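Local coordinates for protein transcriptional regulator, TetR family (Agrobacterium tumefaciens, PDB 3C2B) that probably acts as a dimeric TetR-family transcriptional regulator that binds regulatory DNA through an N-terminal helix-turn-helix, at residues A[94-99]-A[166-171]; A[21-26]-A[43-48]. All blocks are in the same frame, centred on the assembly; numbering follows the deposited sequence.

Contact 1 (A[94-99]-A[166-171])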
loop_
_atom_site.group_PDB
_atom_site.type_symbol
_atom_site.label_atom_id
_atom_site.label_comp_id
_atom_site.label_asym_id
_atom_site.label_seq_id
_atom_site.Cartn_x
_atom_site.Cartn_y
_atom_site.Cartn_z
ATOM N N GLU A 94 16.179 -6.272 11.949
ATOM C CA GLU A 94 16.097 -7.042 10.713
ATOM C C GLU A 94 15.034 -8.149 10.796
ATOM O O GLU A 94 14.301 -8.365 9.838
ATOM C CB GLU A 94 17.445 -7.667 10.344
ATOM C CG GLU A 94 18.510 -6.628 9.962
ATOM C CD GLU A 94 19.788 -7.271 9.405
ATOM O OE1 GLU A 94 19.711 -8.285 8.670
ATOM O OE2 GLU A 94 20.874 -6.754 9.704
ATOM N N VAL A 95 15.001 -8.884 11.916
ATOM C CA VAL A 95 14.029 -9.963 12.078
ATOM C C VAL A 95 12.602 -9.384 12.018
ATOM O O VAL A 95 11.734 -9.913 11.334
ATOM C CB VAL A 95 14.297 -10.817 13.348
ATOM C CG1 VAL A 95 13.156 -11.836 13.589
ATOM C CG2 VAL A 95 15.676 -11.525 13.259
ATOM N N PHE A 96 12.405 -8.259 12.704
ATOM C CA PHE A 96 11.156 -7.568 12.598
ATOM C C PHE A 96 10.764 -7.268 11.110
ATOM O O PHE A 96 9.664 -7.610 10.644
ATOM C CB PHE A 96 11.177 -6.263 13.397
ATOM C CG PHE A 96 9.952 -5.480 13.177
ATOM C CD1 PHE A 96 8.790 -5.776 13.916
ATOM C CD2 PHE A 96 9.902 -4.508 12.159
ATOM C CE1 PHE A 96 7.591 -5.097 13.679
ATOM C CE2 PHE A 96 8.680 -3.814 11.900
ATOM C CZ PHE A 96 7.520 -4.130 12.664
ATOM N N ALA A 97 11.658 -6.605 10.382
ATOM C CA ALA A 97 11.327 -6.179 9.002
ATOM C C ALA A 97 10.902 -7.365 8.133
ATOM O O ALA A 97 9.926 -7.276 7.392
ATOM C CB ALA A 97 12.504 -5.432 8.397
ATOM N N HIS A 98 11.629 -8.479 8.253
ATOM C CA HIS A 98 11.363 -9.695 7.497
ATOM C C HIS A 98 10.016 -10.322 7.923
ATOM O O HIS A 98 9.209 -10.713 7.068
ATOM C CB HIS A 98 12.563 -10.661 7.739
ATOM C CG HIS A 98 12.659 -11.822 6.787
ATOM N ND1 HIS A 98 13.844 -12.517 6.595
ATOM C CD2 HIS A 98 11.729 -12.452 6.019
ATOM C CE1 HIS A 98 13.637 -13.519 5.749
ATOM N NE2 HIS A 98 12.369 -13.485 5.372
ATOM N N ASP A 99 9.786 -10.427 9.246
ATOM C CA ASP A 99 8.468 -10.798 9.790
ATOM C C ASP A 99 7.321 -9.900 9.242
ATOM O O ASP A 99 6.280 -10.395 8.864
ATOM C CB ASP A 99 8.473 -10.691 11.313
ATOM C CG ASP A 99 9.327 -11.737 11.983
ATOM O OD1 ASP A 99 9.764 -12.712 11.329
ATOM O OD2 ASP A 99 9.547 -11.598 13.208
ATOM N N ARG A 166 6.786 5.065 11.471
ATOM C CA ARG A 166 6.268 5.435 10.150
ATOM C C ARG A 166 7.324 5.323 9.024
ATOM O O ARG A 166 7.058 4.672 7.951
ATOM C CB ARG A 166 5.551 6.834 10.183
ATOM C CG ARG A 166 4.791 7.140 8.887
ATOM C CD ARG A 166 4.227 8.593 8.804
ATOM N NE ARG A 166 3.491 8.804 7.562
ATOM C CZ ARG A 166 4.048 9.000 6.355
ATOM N NH1 ARG A 166 5.362 9.051 6.206
ATOM N NH2 ARG A 166 3.292 9.135 5.287
ATOM N N SER A 167 8.485 5.940 9.260
ATOM C CA SER A 167 9.608 5.900 8.337
ATOM C C SER A 167 10.100 4.463 8.129
ATOM O O SER A 167 10.278 4.041 7.006
ATOM C CB SER A 167 10.782 6.733 8.853
ATOM O OG SER A 167 10.478 8.126 8.845
ATOM N N PHE A 168 10.297 3.724 9.204
ATOM C CA PHE A 168 10.771 2.346 9.140
ATOM C C PHE A 168 9.817 1.507 8.328
ATOM O O PHE A 168 10.238 0.737 7.452
ATOM C CB PHE A 168 10.885 1.781 10.557
ATOM C CG PHE A 168 11.651 0.481 10.666
ATOM C CD1 PHE A 168 12.689 0.158 9.779
ATOM C CD2 PHE A 168 11.337 -0.426 11.675
ATOM C CE1 PHE A 168 13.412 -1.038 9.932
ATOM C CE2 PHE A 168 12.077 -1.612 11.838
ATOM C CZ PHE A 168 13.111 -1.915 10.950
ATOM N N TYR A 169 8.528 1.710 8.542
ATOM C CA TYR A 169 7.533 0.881 7.877
ATOM C C TYR A 169 7.586 1.166 6.386
ATOM O O TYR A 169 7.548 0.236 5.567
ATOM C CB TYR A 169 6.149 1.190 8.475
ATOM C CG TYR A 169 5.029 0.288 7.999
ATOM C CD1 TYR A 169 4.532 0.353 6.698
ATOM C CD2 TYR A 169 4.474 -0.633 8.868
ATOM C CE1 TYR A 169 3.503 -0.515 6.296
ATOM C CE2 TYR A 169 3.428 -1.473 8.484
ATOM C CZ TYR A 169 2.973 -1.423 7.229
ATOM O OH TYR A 169 1.949 -2.263 6.939
ATOM N N GLY A 170 7.633 2.447 6.017
ATOM C CA GLY A 170 7.652 2.808 4.581
ATOM C C GLY A 170 8.935 2.307 3.916
ATOM O O GLY A 170 8.936 1.845 2.761
ATOM N N LEU A 171 10.042 2.387 4.645
ATOM C CA LEU A 171 11.327 1.843 4.158
ATOM C C LEU A 171 11.320 0.325 3.941
ATOM O O LEU A 171 11.902 -0.168 2.971
ATOM C CB LEU A 171 12.508 2.231 5.058
ATOM C CG LEU A 171 12.875 3.737 5.121
ATOM C CD1 LEU A 171 13.877 3.996 6.271
ATOM C CD2 LEU A 171 13.503 4.266 3.782
#
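Phe168 reaches from helix 161-173 to the ring of Phe96 on helix 86-104, and the two rings barely overlap. The closest atoms are Phe168 CE2 and Phe96 CD2, 3.6 Å apart. Phe96 CE2 lies a little farther from the same Phe168 CE2, at 4.0 Å. The ring planes are nearly parallel, tilted by 27°, but the rings are slid apart and their centroids stand 5.9 Å from each other. The pair is therefore a marginal aromatic contact and not a full offset stack. The CB of each phenylalanine is directed toward the other helix, and the two side chains slide past each other in opposite directions. In Phe168 the ring carbon CG stands anti to the backbone N (chi1 -167°), which sends the ring outward toward helix 86-104. Its CZ ends 4.4 Å from Ala97 CB, a loose apolar contact beside the Phe96 pair. The nearest CA atoms, of Ala97 and Tyr169, are 8.1 Å apart. No hydrogen bond crosses, and the three touching residues are all buried. This is hydrophobic core of the all-helical C-terminal domain. Phe96 also packs on Ile139, Ala143 and Leu146 of helix 137-152, while Phe168 meets the ring of Phe201 on helix 190-205. Arg166, Ser167 and Leu171 reach the second subunit, so helix 161-173 joins this core to the dimer interface.

Contact 2 (A[21-26]-A[43-48]); sequences LDQALR and RAANCS
Gln23 has chi1 at -77°, with CG anti to the carbonyl carbon, and a bend at chi2 of -40° folds the rest of the chain over. These turns lay its aliphatic part against Ala45 and carry its amide end to Ala44. CG is 3.8 Å from Ala45 CB, and CB of Gln23 is nearly as close to that methyl, at 3.9 Å. CG also lies 3.8 Å from the backbone O of Ala44. The amide nitrogen NE2 comes within 4.1 Å of Ala44 CB, but no hydrogen bond forms across the contact. The small alanines let the helices come close, with 6.0 Å between Gln23 CA and Ala45 CA. Helix 15-31 thus packs on the C-terminal part of helix 38-45, the first helix of the predicted helix-turn-helix, in the three-helix DNA-binding domain of the TetR family. The chain then turns at Asn46, which has positive phi, and Ser48 N-caps helix 49-56, its OG bonded to Glu50 N. That helix is probably the recognition helix. From an earlier turn of helix 15-31, Arg16 NH1 donates a hydrogen bond to Ala45 O. Leu41 of helix 38-45 packs against both Gln23 and Ala24.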
loop_
_atom_site.group_PDB
_atom_site.type_symbol
_atom_site.label_atom_id
_atom_site.label_comp_id
_atom_site.label_asym_id
_atom_site.label_seq_id
_atom_site.Cartn_x
_atom_site.Cartn_y
_atom_site.Cartn_z
ATOM N N LEU A 21 -15.629 -21.078 9.475
ATOM C CA LEU A 21 -14.849 -19.902 9.189
ATOM C C LEU A 21 -13.566 -20.238 8.413
ATOM O O LEU A 21 -13.141 -19.446 7.556
ATOM C CB LEU A 21 -14.574 -19.128 10.488
ATOM C CG LEU A 21 -15.797 -18.404 11.082
ATOM C CD1 LEU A 21 -15.525 -17.880 12.481
ATOM C CD2 LEU A 21 -16.360 -17.290 10.162
ATOM N N ASP A 22 -12.965 -21.398 8.695
ATOM C CA ASP A 22 -11.854 -21.914 7.885
ATOM C C ASP A 22 -12.221 -22.151 6.413
ATOM O O ASP A 22 -11.409 -21.911 5.523
ATOM C CB ASP A 22 -11.260 -23.188 8.485
ATOM C CG ASP A 22 -10.168 -22.910 9.518
ATOM O OD1 ASP A 22 -9.570 -21.804 9.549
ATOM O OD2 ASP A 22 -9.902 -23.840 10.314
ATOM N N GLN A 23 -13.436 -22.623 6.159
ATOM C CA GLN A 23 -13.915 -22.770 4.784
ATOM C C GLN A 23 -14.101 -21.420 4.099
ATOM O O GLN A 23 -13.828 -21.271 2.894
ATOM C CB GLN A 23 -15.224 -23.563 4.736
ATOM C CG GLN A 23 -15.065 -25.080 4.895
ATOM C CD GLN A 23 -13.851 -25.639 4.159
ATOM O OE1 GLN A 23 -13.051 -26.365 4.747
ATOM N NE2 GLN A 23 -13.706 -25.294 2.875
ATOM N N ALA A 24 -14.561 -20.441 4.881
ATOM C CA ALA A 24 -14.863 -19.108 4.366
ATOM C C ALA A 24 -13.575 -18.342 4.025
ATOM O O ALA A 24 -13.495 -17.683 2.978
ATOM C CB ALA A 24 -15.750 -18.333 5.342
ATOM N N LEU A 25 -12.582 -18.451 4.908
ATOM C CA LEU A 25 -11.216 -17.972 4.655
ATOM C C LEU A 25 -10.624 -18.612 3.390
ATOM O O LEU A 25 -10.073 -17.905 2.548
ATOM C CB LEU A 25 -10.309 -18.238 5.869
ATOM C CG LEU A 25 -10.239 -17.188 6.994
ATOM C CD1 LEU A 25 -11.561 -16.443 7.224
ATOM C CD2 LEU A 25 -9.686 -17.766 8.305
ATOM N N ARG A 26 -10.765 -19.937 3.272
ATOM C CA ARG A 26 -10.353 -20.700 2.092
ATOM C C ARG A 26 -10.993 -20.178 0.793
ATOM O O ARG A 26 -10.281 -19.932 -0.181
ATOM C CB ARG A 26 -10.658 -22.194 2.287
ATOM C CG ARG A 26 -10.605 -23.051 1.014
ATOM C CD ARG A 26 -10.280 -24.520 1.324
ATOM N NE ARG A 26 -8.871 -24.680 1.725
ATOM C CZ ARG A 26 -8.315 -25.811 2.175
ATOM N NH1 ARG A 26 -9.028 -26.932 2.296
ATOM N NH2 ARG A 26 -7.029 -25.816 2.510
ATOM N N ARG A 43 -22.294 -24.798 0.639
ATOM C CA ARG A 43 -21.747 -25.944 -0.102
ATOM C C ARG A 43 -20.415 -26.408 0.478
ATOM O O ARG A 43 -20.262 -27.592 0.783
ATOM C CB ARG A 43 -21.551 -25.619 -1.594
ATOM C CG ARG A 43 -22.812 -25.452 -2.472
ATOM C CD ARG A 43 -22.394 -24.848 -3.847
ATOM N NE ARG A 43 -23.465 -24.158 -4.589
ATOM C CZ ARG A 43 -24.401 -24.749 -5.342
ATOM N NH1 ARG A 43 -24.456 -26.075 -5.452
ATOM N NH2 ARG A 43 -25.304 -24.008 -5.984
ATOM N N ALA A 44 -19.461 -25.468 0.615
ATOM C CA ALA A 44 -18.114 -25.748 1.139
ATOM C C ALA A 44 -18.065 -26.350 2.573
ATOM O O ALA A 44 -17.315 -27.305 2.836
ATOM C CB ALA A 44 -17.251 -24.491 1.050
ATOM N N ALA A 45 -18.886 -25.814 3.480
ATOM C CA ALA A 45 -18.836 -26.189 4.907
ATOM C C ALA A 45 -19.989 -27.066 5.419
ATOM O O ALA A 45 -20.067 -27.336 6.624
ATOM C CB ALA A 45 -18.711 -24.938 5.774
ATOM N N ASN A 46 -20.878 -27.508 4.530
ATOM C CA ASN A 46 -22.017 -28.360 4.926
ATOM C C ASN A 46 -22.942 -27.720 5.962
ATOM O O ASN A 46 -23.377 -28.373 6.916
ATOM C CB ASN A 46 -21.519 -29.705 5.456
ATOM C CG ASN A 46 -20.812 -30.515 4.408
ATOM O OD1 ASN A 46 -21.154 -30.451 3.225
ATOM N ND2 ASN A 46 -19.823 -31.297 4.833
ATOM N N CYS A 47 -23.228 -26.435 5.791
ATOM C CA CYS A 47 -24.154 -25.768 6.700
ATOM C C CYS A 47 -25.357 -25.130 5.983
ATOM O O CYS A 47 -25.433 -25.106 4.740
ATOM C CB CYS A 47 -23.426 -24.790 7.655
ATOM S SG CYS A 47 -22.771 -23.291 6.932
ATOM N N SER A 48 -26.313 -24.664 6.782
ATOM C CA SER A 48 -27.503 -24.022 6.268
ATOM C C SER A 48 -27.187 -22.559 5.977
ATOM O O SER A 48 -26.220 -21.996 6.510
ATOM C CB SER A 48 -28.655 -24.168 7.270
ATOM O OG SER A 48 -29.849 -23.580 6.797
#

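From the N terminus, helix 15-31 comes first. Contact 2 closes a short loop of 16 residues when Ala44 and Ala45 come back against it, within the predicted DNA-binding domain. The chain then runs through helices 49-56 and 59-71 before helix 86-104 opens contact 1. That contact closes a longer loop of 66 residues at helix 161-173, within the C-terminal domain. The two loops follow in series and neither nest nor cross. The centres of contacts 1 and 2 are about 35 Å apart, on opposite sides of the chain's centre. The nearest atoms of contacts 1 and 2 are about 18 Å apart. Contact 2 ties helix 15-31 to the first helix of the predicted helix-turn-helix; contact 1 ties helix 86-104 to helix 161-173.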